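Local coordinates for PA0833-PD protein (Pseudomonas aeruginosa PAO1, PDB 6JFW), which probably binds peptidoglycan through this periplasmic OmpA C-like domain, linking an outer-membrane protein of the cell envelope to the cell wall, at residues D3-E6 against A7-R11; L55-S58 against F59-Y62; R79-N82 against M83-Q87; S122-D125 against G126-Q129. One frame throughout, in Å; residues are numbered along the deposited sequence.

Interaction 1 (D3-E6 against A7-R11); sequences DKQE and AELRR
E6 and R10, one helical turn apart, form a salt bridge held by two N-H donors. R10 meets the carboxylate side-on: its NE and NH2 both donate to a single oxygen, with E6 OE2 2.8 Å from R10 NH2 and 3.0 Å from R10 NE. That oxygen lies at the guanidinium edge, in its plane, and the NH2 bond uses its anti lone pair, away from OE1. The carboxylate is turned 63° from the guanidinium plane. E6 OE1 makes a salt bridge to R22. A second charged pair, K4 with E8, is less sure: K4 NZ stands 3.2 Å from E8 OE1, an oxygen whose position is doubtful, while the ammonium also bonds Y62 OH.

All this sits on the N-terminal helix 3-12, which packs against helix 49-61 and strand 132-139 of the OmpA C-like fold. Its backbone runs in regular i to i+4 bonds, for example L9 N to Q5 O at 2.7 Å.

Q5 and L9 add an aliphatic contact, running side by side the same way. Q5 CG, placed opposite its own backbone nitrogen (chi1 -176°), touches L9 CD1 at 3.8 Å, and the amide beyond it reaches S58 OG through NE2.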
loop_
_atom_site.group_PDB
_atom_site.type_symbol
_atom_site.label_atom_id
_atom_site.label_comp_id
_atom_site.label_asym_id
_atom_site.label_seq_id
_atom_site.Cartn_x
_atom_site.Cartn_y
_atom_site.Cartn_z
ATOM N N ASP A 3 10.154 15.785 -4.721
ATOM C CA ASP A 3 10.613 15.319 -6.026
ATOM C C ASP A 3 11.658 14.219 -5.890
ATOM O O ASP A 3 11.675 13.262 -6.672
ATOM C CB ASP A 3 11.194 16.481 -6.830
ATOM C CG ASP A 3 10.201 17.592 -7.053
ATOM O OD1 ASP A 3 9.004 17.383 -6.772
ATOM O OD2 ASP A 3 10.619 18.669 -7.524
ATOM N N LYS A 4 12.543 14.347 -4.903
ATOM C CA LYS A 4 13.687 13.450 -4.813
ATOM C C LYS A 4 13.264 12.062 -4.346
ATOM O O LYS A 4 13.673 11.051 -4.929
ATOM C CB LYS A 4 14.740 14.047 -3.882
ATOM C CG LYS A 4 16.109 13.410 -3.988
ATOM C CD LYS A 4 17.168 14.338 -3.417
ATOM C CE LYS A 4 18.417 13.577 -3.017
ATOM N NZ LYS A 4 18.134 12.632 -1.903
ATOM N N GLN A 5 12.439 11.991 -3.298
ATOM C CA GLN A 5 11.948 10.691 -2.858
ATOM C C GLN A 5 11.120 10.021 -3.945
ATOM O O GLN A 5 11.217 8.804 -4.144
ATOM C CB GLN A 5 11.128 10.822 -1.573
ATOM C CG GLN A 5 10.684 9.467 -1.024
ATOM C CD GLN A 5 9.953 9.564 0.299
ATOM O OE1 GLN A 5 9.427 10.617 0.657
ATOM N NE2 GLN A 5 9.922 8.459 1.035
ATOM N N GLU A 6 10.307 10.798 -4.667
ATOM C CA GLU A 6 9.498 10.217 -5.735
ATOM C C GLU A 6 10.376 9.549 -6.784
ATOM O O GLU A 6 10.093 8.429 -7.227
ATOM C CB GLU A 6 8.612 11.279 -6.390
ATOM C CG GLU A 6 7.627 10.664 -7.382
ATOM C CD GLU A 6 7.056 11.657 -8.377
ATOM O OE1 GLU A 6 7.178 12.878 -8.149
ATOM O OE2 GLU A 6 6.484 11.207 -9.393
ATOM N N ALA A 7 11.453 10.223 -7.195
ATOM C CA ALA A 7 12.348 9.642 -8.190
ATOM C C ALA A 7 13.066 8.418 -7.638
ATOM O O ALA A 7 13.276 7.436 -8.360
ATOM C CB ALA A 7 13.356 10.687 -8.666
ATOM N N GLU A 8 13.452 8.458 -6.363
ATOM C CA GLU A 8 14.071 7.290 -5.747
ATOM C C GLU A 8 13.090 6.129 -5.658
ATOM O O GLU A 8 13.466 4.970 -5.869
ATOM C CB GLU A 8 14.606 7.652 -4.366
ATOM C CG GLU A 8 16.031 8.154 -4.364
ATOM C CD GLU A 8 16.387 8.858 -3.076
ATOM O OE1 GLU A 8 16.881 10.003 -3.143
ATOM O OE2 GLU A 8 16.161 8.280 -1.993
ATOM N N LEU A 9 11.825 6.420 -5.353
ATOM C CA LEU A 9 10.826 5.361 -5.274
ATOM C C LEU A 9 10.548 4.754 -6.642
ATOM O O LEU A 9 10.430 3.528 -6.768
ATOM C CB LEU A 9 9.542 5.900 -4.646
ATOM C CG LEU A 9 9.642 6.064 -3.130
ATOM C CD1 LEU A 9 8.465 6.847 -2.578
ATOM C CD2 LEU A 9 9.737 4.697 -2.476
ATOM N N ARG A 10 10.444 5.588 -7.680
ATOM C CA ARG A 10 10.208 5.065 -9.022
ATOM C C ARG A 10 11.317 4.112 -9.446
ATOM O O ARG A 10 11.050 3.069 -10.053
ATOM C CB ARG A 10 10.077 6.210 -10.026
ATOM C CG ARG A 10 8.719 6.864 -9.984
ATOM C CD ARG A 10 8.514 7.888 -11.084
ATOM N NE ARG A 10 7.345 8.702 -10.773
ATOM C CZ ARG A 10 6.090 8.299 -10.936
ATOM N NH1 ARG A 10 5.833 7.093 -11.429
ATOM N NH2 ARG A 10 5.089 9.102 -10.608
ATOM N N ARG A 11 12.566 4.447 -9.122
ATOM C CA ARG A 11 13.674 3.569 -9.474
ATOM C C ARG A 11 13.579 2.241 -8.733
ATOM O O ARG A 11 13.669 1.169 -9.343
ATOM C CB ARG A 11 15.004 4.261 -9.178
ATOM C CG ARG A 11 16.197 3.544 -9.776
ATOM C CD ARG A 11 17.188 4.522 -10.377
ATOM N NE ARG A 11 18.258 3.826 -11.087
ATOM C CZ ARG A 11 18.504 3.955 -12.387
ATOM N NH1 ARG A 11 17.765 4.769 -13.129
ATOM N NH2 ARG A 11 19.497 3.274 -12.943
#

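Interaction 2 (L55-S58 against F59-Y62); sequences LANS and FKQY
F59 lays its ring back over the preceding turn of helix 49-61, on L55. Starting at CB, the side chain passes 3.7 Å from L55 O. CG swings to the side opposite the F59 carbonyl carbon (chi1 -58°), which carries the ring toward L55. There F59 CG comes to 3.2 Å from L55 O, and the carbonyl oxygen stands over one ring face, displaced toward the rim. CD1 and CD2 lie under the same oxygen, 3.4 and 3.5 Å from L55 O. Farther out, CE2 approaches L55 CB, and at the tip F59 CZ meets L55 CD2 at 4.0 Å, two side chains running alongside one another. The same L55 O accepts the backbone bond from F59 N, at 2.9 Å and nearly straight (171°). L29 of strand 26-32 and L97 of helix 79-99 also touch the ring, so F59 belongs to the core between helices and sheet.

The K60 chain bends at chi3 and chi4, curling its ammonium back until K60 NZ makes a weak bond of 3.2 Å to A56 O, which already accepts from K60 N; NZ also reaches Q100 O weakly. At the helix end S58 O takes Y62 N at 2.9 Å.

The chemistry thus divides: the buried ring shares its carbonyl neighbour with a backbone N-H, whereas R106, donating to F59 O and Y62 O, probably offsets the negative helix end.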
loop_
_atom_site.group_PDB
_atom_site.type_symbol
_atom_site.label_atom_id
_atom_site.label_comp_id
_atom_site.label_asym_id
_atom_site.label_seq_id
_atom_site.Cartn_x
_atom_site.Cartn_y
_atom_site.Cartn_z
ATOM N N LEU A 55 11.136 -0.067 0.417
ATOM C CA LEU A 55 10.212 0.967 0.870
ATOM C C LEU A 55 10.548 1.430 2.280
ATOM O O LEU A 55 10.551 2.634 2.562
ATOM C CB LEU A 55 8.774 0.450 0.810
ATOM C CG LEU A 55 8.083 0.459 -0.553
ATOM C CD1 LEU A 55 6.665 -0.076 -0.442
ATOM C CD2 LEU A 55 8.079 1.862 -1.119
ATOM N N ALA A 56 10.833 0.486 3.182
ATOM C CA ALA A 56 11.160 0.851 4.556
ATOM C C ALA A 56 12.406 1.725 4.616
ATOM O O ALA A 56 12.465 2.682 5.396
ATOM C CB ALA A 56 11.345 -0.408 5.404
ATOM N N ASN A 57 13.412 1.414 3.793
ATOM C CA ASN A 57 14.621 2.231 3.768
ATOM C C ASN A 57 14.321 3.642 3.281
ATOM O O ASN A 57 14.861 4.620 3.815
ATOM C CB ASN A 57 15.686 1.572 2.892
ATOM C CG ASN A 57 16.230 0.296 3.499
ATOM O OD1 ASN A 57 16.128 0.079 4.707
ATOM N ND2 ASN A 57 16.814 -0.556 2.665
ATOM N N SER A 58 13.459 3.771 2.272
ATOM C CA SER A 58 13.080 5.093 1.783
ATOM C C SER A 58 12.351 5.888 2.860
ATOM O O SER A 58 12.676 7.054 3.113
ATOM C CB SER A 58 12.210 4.961 0.534
ATOM O OG SER A 58 11.769 6.233 0.090
ATOM N N PHE A 59 11.358 5.268 3.507
ATOM C CA PHE A 59 10.609 5.956 4.554
ATOM C C PHE A 59 11.528 6.398 5.688
ATOM O O PHE A 59 11.380 7.502 6.224
ATOM C CB PHE A 59 9.501 5.053 5.108
ATOM C CG PHE A 59 8.510 4.571 4.076
ATOM C CD1 PHE A 59 8.362 5.212 2.856
ATOM C CD2 PHE A 59 7.712 3.471 4.347
ATOM C CE1 PHE A 59 7.444 4.755 1.923
ATOM C CE2 PHE A 59 6.795 3.011 3.423
ATOM C CZ PHE A 59 6.659 3.653 2.210
ATOM N N LYS A 60 12.477 5.540 6.073
ATOM C CA LYS A 60 13.419 5.892 7.131
ATOM C C LYS A 60 14.310 7.056 6.728
ATOM O O LYS A 60 14.684 7.874 7.575
ATOM C CB LYS A 60 14.281 4.686 7.495
ATOM C CG LYS A 60 13.658 3.770 8.523
ATOM C CD LYS A 60 14.726 3.049 9.330
ATOM C CE LYS A 60 15.391 1.961 8.507
ATOM N NZ LYS A 60 14.420 1.345 7.558
ATOM N N GLN A 61 14.661 7.137 5.448
ATOM C CA GLN A 61 15.557 8.184 4.975
ATOM C C GLN A 61 14.834 9.517 4.828
ATOM O O GLN A 61 15.387 10.567 5.174
ATOM C CB GLN A 61 16.175 7.751 3.649
ATOM C CG GLN A 61 17.336 8.583 3.177
ATOM C CD GLN A 61 17.728 8.227 1.762
ATOM O OE1 GLN A 61 17.226 8.811 0.804
ATOM N NE2 GLN A 61 18.612 7.248 1.620
ATOM N N TYR A 62 13.601 9.496 4.326
ATOM C CA TYR A 62 12.809 10.711 4.120
ATOM C C TYR A 62 11.829 10.842 5.279
ATOM O O TYR A 62 10.725 10.299 5.253
ATOM C CB TYR A 62 12.112 10.672 2.772
ATOM C CG TYR A 62 13.119 10.752 1.671
ATOM C CD1 TYR A 62 13.758 11.948 1.391
ATOM C CD2 TYR A 62 13.480 9.625 0.952
ATOM C CE1 TYR A 62 14.701 12.030 0.405
ATOM C CE2 TYR A 62 14.420 9.699 -0.042
ATOM C CZ TYR A 62 15.031 10.907 -0.309
ATOM O OH TYR A 62 15.980 11.014 -1.293
#

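Interaction 3 (R79-N82 against M83-Q87); sequences RQHN and MDLSQ
R79 and M83 run side by side at the start of helix 79-99, their CG atoms 4.2 Å apart. M83 CG also sits close over the backbone, 3.1 Å from R79 O, the carbonyl that accepts M83 N. The R79 chain bends at chi3 and its guanidinium goes to D115 in a salt bridge, so only the aliphatic part of the arginine serves the methionine.

Q80 contributes through its backbone: its carbonyl takes D84 N at 3.0 Å.

At H81 an imidazole joins the contact. CG lies opposite the H81 backbone nitrogen (chi1 -172°), which sends the ring along the helix to L85. L85 CG stands over one ring face, 4.1 Å from the centroid and 17° off the normal, a CH-pi contact displaced toward the rim. L85 CD1 follows it, 3.6 Å from H81 NE2.

N82 is buried and gives its ND2 to T76 O in the preceding loop. Its carbonyl is the acceptor for S86 N at 2.8 Å. S86 OG lies 3.1 Å from the same N82 O and also near M83 O, while accepting a bond from G113 N.

This turn opens the helix of a beta-alpha-beta unit, between strands 65-72 and 107-111. Its buried polar groups, N82 and S86, bond to the loop before the helix (T76) and to the loop after strand 107-111 (G113). The chemistry implies that polar bonds fix how this helix start sits against these two loops, while H81 and L85, more open to solvent, meet through a CH-pi contact without a polar bond between their side chains.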
loop_
_atom_site.group_PDB
_atom_site.type_symbol
_atom_site.label_atom_id
_atom_site.label_comp_id
_atom_site.label_asym_id
_atom_site.label_seq_id
_atom_site.Cartn_x
_atom_site.Cartn_y
_atom_site.Cartn_z
ATOM N N ARG A 79 -20.033 -5.796 3.256
ATOM C CA ARG A 79 -19.208 -4.623 3.519
ATOM C C ARG A 79 -18.410 -4.795 4.803
ATOM O O ARG A 79 -17.208 -4.508 4.839
ATOM C CB ARG A 79 -20.076 -3.378 3.600
ATOM C CG ARG A 79 -19.316 -2.199 4.106
ATOM C CD ARG A 79 -20.169 -0.984 4.034
ATOM N NE ARG A 79 -20.228 -0.570 2.636
ATOM C CZ ARG A 79 -19.498 0.405 2.090
ATOM N NH1 ARG A 79 -18.643 1.091 2.845
ATOM N NH2 ARG A 79 -19.627 0.680 0.790
ATOM N N GLN A 80 -19.062 -5.259 5.875
ATOM C CA GLN A 80 -18.357 -5.524 7.127
ATOM C C GLN A 80 -17.190 -6.477 6.908
ATOM O O GLN A 80 -16.080 -6.242 7.403
ATOM C CB GLN A 80 -19.321 -6.096 8.168
ATOM C CG GLN A 80 -18.651 -7.032 9.177
ATOM C CD GLN A 80 -19.620 -7.592 10.200
ATOM O OE1 GLN A 80 -19.747 -8.807 10.352
ATOM N NE2 GLN A 80 -20.302 -6.706 10.914
ATOM N N HIS A 81 -17.421 -7.559 6.162
ATOM C CA HIS A 81 -16.373 -8.553 5.953
ATOM C C HIS A 81 -15.228 -7.988 5.121
ATOM O O HIS A 81 -14.057 -8.292 5.379
ATOM C CB HIS A 81 -16.961 -9.796 5.288
ATOM C CG HIS A 81 -16.008 -10.947 5.205
ATOM N ND1 HIS A 81 -15.379 -11.474 6.312
ATOM C CD2 HIS A 81 -15.578 -11.672 4.146
ATOM C CE1 HIS A 81 -14.602 -12.474 5.939
ATOM N NE2 HIS A 81 -14.703 -12.616 4.630
ATOM N N ASN A 82 -15.546 -7.161 4.121
ATOM C CA ASN A 82 -14.507 -6.571 3.281
ATOM C C ASN A 82 -13.661 -5.572 4.058
ATOM O O ASN A 82 -12.437 -5.521 3.887
ATOM C CB ASN A 82 -15.135 -5.896 2.064
ATOM C CG ASN A 82 -15.551 -6.884 1.001
ATOM O OD1 ASN A 82 -14.968 -7.961 0.876
ATOM N ND2 ASN A 82 -16.563 -6.523 0.223
ATOM N N MET A 83 -14.298 -4.748 4.894
ATOM C CA MET A 83 -13.547 -3.841 5.754
ATOM C C MET A 83 -12.595 -4.621 6.650
ATOM O O MET A 83 -11.421 -4.261 6.799
ATOM C CB MET A 83 -14.515 -3.000 6.588
ATOM C CG MET A 83 -15.459 -2.144 5.762
ATOM S SD MET A 83 -14.770 -0.538 5.343
ATOM C CE MET A 83 -14.811 0.260 6.941
ATOM N N ASP A 84 -13.097 -5.704 7.247
ATOM C CA ASP A 84 -12.279 -6.635 8.016
ATOM C C ASP A 84 -11.072 -7.109 7.210
ATOM O O ASP A 84 -9.923 -6.962 7.637
ATOM C CB ASP A 84 -13.152 -7.822 8.437
ATOM C CG ASP A 84 -12.506 -8.702 9.486
ATOM O OD1 ASP A 84 -11.287 -8.956 9.407
ATOM O OD2 ASP A 84 -13.237 -9.155 10.390
ATOM N N LEU A 85 -11.334 -7.699 6.042
ATOM C CA LEU A 85 -10.260 -8.250 5.220
ATOM C C LEU A 85 -9.260 -7.175 4.814
ATOM O O LEU A 85 -8.046 -7.406 4.833
ATOM C CB LEU A 85 -10.847 -8.925 3.982
ATOM C CG LEU A 85 -11.638 -10.213 4.203
ATOM C CD1 LEU A 85 -12.281 -10.669 2.903
ATOM C CD2 LEU A 85 -10.730 -11.294 4.760
ATOM N N SER A 86 -9.754 -5.994 4.437
ATOM C CA SER A 86 -8.856 -4.922 4.018
ATOM C C SER A 86 -8.043 -4.391 5.191
ATOM O O SER A 86 -6.863 -4.059 5.035
ATOM C CB SER A 86 -9.655 -3.798 3.356
ATOM O OG SER A 86 -10.512 -3.165 4.289
ATOM N N GLN A 87 -8.660 -4.300 6.372
ATOM C CA GLN A 87 -7.919 -3.925 7.573
ATOM C C GLN A 87 -6.797 -4.915 7.860
ATOM O O GLN A 87 -5.683 -4.515 8.224
ATOM C CB GLN A 87 -8.875 -3.832 8.763
ATOM C CG GLN A 87 -8.199 -3.893 10.123
ATOM C CD GLN A 87 -8.032 -2.529 10.779
ATOM O OE1 GLN A 87 -7.896 -1.522 10.101
ATOM N NE2 GLN A 87 -8.043 -2.504 12.102
#

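Interaction 4 (S122-D125 against G126-Q129); sequences STAD and GRAQ
R127 folds its guanidinium back over the start of its own helix, and T123 O lies over the centre of one face, 3.5 Å above the plane. A124 lies over the same face, its CA 3.3 Å from R127 NH2. R127 CG also rests near T123 O, at 3.4 Å, and the bend at chi3 (-64°) turns the flat group onto the backbone. The carbonyl under the guanidinium has a donor of its own: R127 N bonds T123 O at 2.9 Å, with an angle of 170°.

T123 is the N-cap of helix 124-130. Its OG1 accepts from G126 N, a weak capping bond of 3.1 Å, and chi1 of 65° puts the hydroxyl between the backbone nitrogen and the carbonyl carbon, facing the first turn. G126 has no side chain, and its CA lies 3.5 Å from T123 OG1. In the OmpA C-like fold this short helix leads into strand 132-139, the central strand of the mixed sheet.

Regular backbone bonding takes over behind the cap, with A128 N to A124 O at 3.0 Å. Q129 N reaches D125 O less well, from above the carbonyl plane. The D125 and Q129 side chains run alongside each other, their flat ends nearly coplanar.

Farther out, the arginine is positioned by the preceding loop, for NH1 donates to N121 O, and its chain also packs on D74 and T76. S120 OG in turn bonds S122 N, tying down the residue just before the cap.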
loop_
_atom_site.group_PDB
_atom_site.type_symbol
_atom_site.label_atom_id
_atom_site.label_comp_id
_atom_site.label_asym_id
_atom_site.label_seq_id
_atom_site.Cartn_x
_atom_site.Cartn_y
_atom_site.Cartn_z
ATOM N N SER A 122 -17.485 -4.692 -12.083
ATOM C CA SER A 122 -18.276 -5.536 -12.968
ATOM C C SER A 122 -17.441 -6.527 -13.766
ATOM O O SER A 122 -18.002 -7.472 -14.332
ATOM C CB SER A 122 -19.086 -4.671 -13.942
ATOM O OG SER A 122 -20.042 -3.883 -13.256
ATOM N N THR A 123 -16.125 -6.336 -13.836
ATOM C CA THR A 123 -15.239 -7.235 -14.560
ATOM C C THR A 123 -14.255 -7.879 -13.595
ATOM O O THR A 123 -13.938 -7.321 -12.541
ATOM C CB THR A 123 -14.469 -6.502 -15.667
ATOM O OG1 THR A 123 -13.596 -5.529 -15.081
ATOM C CG2 THR A 123 -15.432 -5.808 -16.619
ATOM N N ALA A 124 -13.766 -9.062 -13.976
ATOM C CA ALA A 124 -12.873 -9.811 -13.097
ATOM C C ALA A 124 -11.555 -9.077 -12.878
ATOM O O ALA A 124 -11.069 -8.990 -11.744
ATOM C CB ALA A 124 -12.623 -11.209 -13.664
ATOM N N ASP A 125 -10.953 -8.542 -13.944
ATOM C CA ASP A 125 -9.695 -7.831 -13.751
ATOM C C ASP A 125 -9.902 -6.427 -13.202
ATOM O O ASP A 125 -8.949 -5.831 -12.689
ATOM C CB ASP A 125 -8.871 -7.789 -15.047
ATOM C CG ASP A 125 -9.559 -7.038 -16.171
ATOM O OD1 ASP A 125 -9.674 -5.797 -16.089
ATOM O OD2 ASP A 125 -9.950 -7.690 -17.163
ATOM N N GLY A 126 -11.118 -5.887 -13.285
ATOM C CA GLY A 126 -11.421 -4.679 -12.535
ATOM C C GLY A 126 -11.483 -4.947 -11.042
ATOM O O GLY A 126 -10.884 -4.223 -10.242
ATOM N N ARG A 127 -12.204 -6.004 -10.651
ATOM C CA ARG A 127 -12.258 -6.397 -9.246
ATOM C C ARG A 127 -10.866 -6.683 -8.699
ATOM O O ARG A 127 -10.549 -6.313 -7.562
ATOM C CB ARG A 127 -13.158 -7.624 -9.076
ATOM C CG ARG A 127 -14.646 -7.340 -9.208
ATOM C CD ARG A 127 -15.490 -8.563 -8.862
ATOM N NE ARG A 127 -15.271 -9.675 -9.782
ATOM C CZ ARG A 127 -15.937 -9.845 -10.921
ATOM N NH1 ARG A 127 -16.868 -8.973 -11.283
ATOM N NH2 ARG A 127 -15.677 -10.888 -11.695
ATOM N N ALA A 128 -10.018 -7.338 -9.496
ATOM C CA ALA A 128 -8.668 -7.657 -9.042
ATOM C C ALA A 128 -7.848 -6.394 -8.812
ATOM O O ALA A 128 -7.039 -6.332 -7.878
ATOM C CB ALA A 128 -7.976 -8.572 -10.052
ATOM N N GLN A 129 -8.039 -5.375 -9.654
ATOM C CA GLN A 129 -7.324 -4.118 -9.466
ATOM C C GLN A 129 -7.747 -3.415 -8.186
ATOM O O GLN A 129 -6.936 -2.714 -7.569
ATOM C CB GLN A 129 -7.554 -3.193 -10.657
ATOM C CG GLN A 129 -6.851 -3.611 -11.926
ATOM C CD GLN A 129 -7.267 -2.761 -13.103
ATOM O OE1 GLN A 129 -8.010 -3.208 -13.976
ATOM N NE2 GLN A 129 -6.803 -1.520 -13.130
#

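From the N terminus the four contacts come in series, none nesting or crossing, and each closes just one stretch of helix. Interaction 1, on helix 3-12, and interaction 2, at the end of helix 49-61, have centres 11 Å apart and meet directly: K4 NZ lies 2.8 Å from Y62 OH, one of several contacts that join the N-terminal helix to the later one. Interaction 3 opens helix 79-99 on the opposite side of the chain's centre from both. Interaction 4 begins helix 124-130, and its nearest atoms are about 9 Å from interaction 3, without touching. T76, in the loop between strand 65-72 and helix 79-99, is shared: it bonds N82 and touches R127.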